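Local coordinates for protein malic enzyme (Entamoeba histolytica, PDB 3NV9) that probably catalyses the NAD(P)-dependent oxidative decarboxylation of malate to pyruvate, at residues 412-415 and 416-419. Numbering follows the deposited sequence.
Sequences GIFP and KEAA
I413 O accepts the backbone hydrogen bond of E417 N at 2.9 Å, and the N-H...O angle of 176° shows it to be almost perfectly straight. It is one of three successive i to i+4 bonds in the first turns of the alpha-helix 413-428, within the NAD-binding, Rossmann-type part of the chain. The next, from A418 N to F414 O, is equally short at 2.9 Å but more bent. A419 N to P415 O, at 3.0 Å, also departs from a straight line. P415 has no N-H to give, yet its carbonyl oxygen still accepts this last bond; near the start of the helix the missing N-H probably costs little.

On one flank E417 lies alongside both I413 and F414, pointing the same way. E417 swings its CG anti to its own carbonyl carbon (chi1 -69°), and the extended chain beyond carries the carboxylate back over the preceding turn. There OE2 lies 3.5 Å from I413 CG2, while OE1 reaches the F414 ring at its edge, 3.5 Å from CD1, with carboxylate and ring nearly perpendicular (84°). The same I413 methyl also sits over one face of that ring, near its rim, so it is shared between aromatic and acid.

Three helices pack against this turn: I413 and E417 touch L390 of helix 380-396, F414 meets P364 of helix 363-372, and P415 packs on Y442 and I449 of helix 438-461. The A418 methyl lies against the carbonyl oxygens of F414 and P415, its CB 3.4 Å from F414 O.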
ATOM      1  N   GLY A 412      16.642  -3.590 -19.429  1.00 21.83           N
ATOM      2  CA  GLY A 412      16.431  -4.860 -20.162  1.00 21.55           C
ATOM      3  C   GLY A 412      16.844  -6.041 -19.303  1.00 23.18           C
ATOM      4  O   GLY A 412      16.417  -7.182 -19.535  1.00 22.07           O
ATOM      5  N   ILE A 413      17.703  -5.802 -18.304  1.00 23.22           N
ATOM      6  CA  ILE A 413      18.026  -6.891 -17.375  1.00 22.46           C
ATOM      7  C   ILE A 413      16.735  -7.525 -16.902  1.00 21.85           C
ATOM      8  O   ILE A 413      16.640  -8.758 -16.735  1.00 23.81           O
ATOM      9  CB  ILE A 413      18.771  -6.345 -16.079  1.00 23.00           C
ATOM     10  CG1 ILE A 413      20.207  -5.929 -16.368  1.00 21.76           C
ATOM     11  CG2 ILE A 413      18.797  -7.369 -14.953  1.00 23.23           C
ATOM     12  CD1 ILE A 413      20.751  -4.928 -15.324  1.00 25.28           C
ATOM     13  N   PHE A 414      15.714  -6.719 -16.627  1.00 20.62           N
ATOM     14  CA  PHE A 414      14.689  -7.270 -15.749  1.00 19.53           C
ATOM     15  C   PHE A 414      13.634  -8.163 -16.405  1.00 20.02           C
ATOM     16  O   PHE A 414      13.247  -9.111 -15.797  1.00 21.16           O
ATOM     17  CB  PHE A 414      14.120  -6.201 -14.837  1.00 19.66           C
ATOM     18  CG  PHE A 414      15.176  -5.455 -14.140  1.00 17.84           C
ATOM     19  CD1 PHE A 414      15.833  -6.034 -13.071  1.00 15.80           C
ATOM     20  CD2 PHE A 414      15.582  -4.228 -14.624  1.00 16.41           C
ATOM     21  CE1 PHE A 414      16.918  -5.371 -12.476  1.00 20.80           C
ATOM     22  CE2 PHE A 414      16.618  -3.525 -14.020  1.00 16.92           C
ATOM     23  CZ  PHE A 414      17.309  -4.104 -12.939  1.00 18.59           C
ATOM     24  N   PRO A 415      13.211  -7.880 -17.641  1.00 18.75           N
ATOM     25  CA  PRO A 415      12.341  -8.856 -18.310  1.00 19.26           C
ATOM     26  C   PRO A 415      13.077 -10.133 -18.613  1.00 19.89           C
ATOM     27  O   PRO A 415      12.477 -11.213 -18.619  1.00 20.82           O
ATOM     28  CB  PRO A 415      11.862  -8.127 -19.610  1.00 17.79           C
ATOM     29  CG  PRO A 415      12.886  -7.015 -19.793  1.00 19.58           C
ATOM     30  CD  PRO A 415      13.340  -6.622 -18.398  1.00 17.98           C
ATOM     31  N   LYS A 416      14.381 -10.048 -18.816  1.00 21.24           N
ATOM     32  CA  LYS A 416      15.137 -11.265 -19.015  1.00 22.05           C
ATOM     33  C   LYS A 416      15.211 -12.080 -17.683  1.00 23.32           C
ATOM     34  O   LYS A 416      14.952 -13.314 -17.682  1.00 23.55           O
ATOM     35  CB  LYS A 416      16.510 -10.920 -19.584  1.00 23.02           C
ATOM     36  CG  LYS A 416      17.507 -12.016 -19.586  1.00 21.92           C
ATOM     37  CD  LYS A 416      18.848 -11.414 -19.980  1.00 25.47           C
ATOM     38  CE  LYS A 416      19.986 -12.476 -20.011  1.00 25.84           C
ATOM     39  NZ  LYS A 416      19.820 -13.299 -21.295  1.00 34.02           N
ATOM     40  N   GLU A 417      15.559 -11.420 -16.565  1.00 22.83           N
ATOM     41  CA  GLU A 417      15.452 -12.097 -15.241  1.00 22.63           C
ATOM     42  C   GLU A 417      14.079 -12.713 -15.081  1.00 22.18           C
ATOM     43  O   GLU A 417      13.970 -13.838 -14.681  1.00 22.16           O
ATOM     44  CB  GLU A 417      15.749 -11.189 -14.029  1.00 21.66           C
ATOM     45  CG  GLU A 417      17.193 -10.786 -13.938  1.00 20.02           C
ATOM     46  CD  GLU A 417      17.513  -9.877 -12.770  1.00 18.19           C
ATOM     47  OE1 GLU A 417      16.595  -9.308 -12.172  1.00 21.24           O
ATOM     48  OE2 GLU A 417      18.710  -9.735 -12.429  1.00 19.53           O
ATOM     49  N   ALA A 418      13.038 -11.980 -15.446  1.00 22.41           N
ATOM     50  CA  ALA A 418      11.701 -12.422 -15.141  1.00 22.80           C
ATOM     51  C   ALA A 418      11.393 -13.711 -15.895  1.00 23.65           C
ATOM     52  O   ALA A 418      10.801 -14.638 -15.332  1.00 23.37           O
ATOM     53  CB  ALA A 418      10.691 -11.321 -15.512  1.00 23.30           C
ATOM     54  N   ALA A 419      11.785 -13.754 -17.180  1.00 23.71           N
ATOM     55  CA  ALA A 419      11.492 -14.917 -18.022  1.00 23.72           C
ATOM     56  C   ALA A 419      12.331 -16.102 -17.606  1.00 23.28           C
ATOM     57  O   ALA A 419      11.817 -17.209 -17.511  1.00 23.79           O
ATOM     58  CB  ALA A 419      11.686 -14.566 -19.523  1.00 24.15           C
TER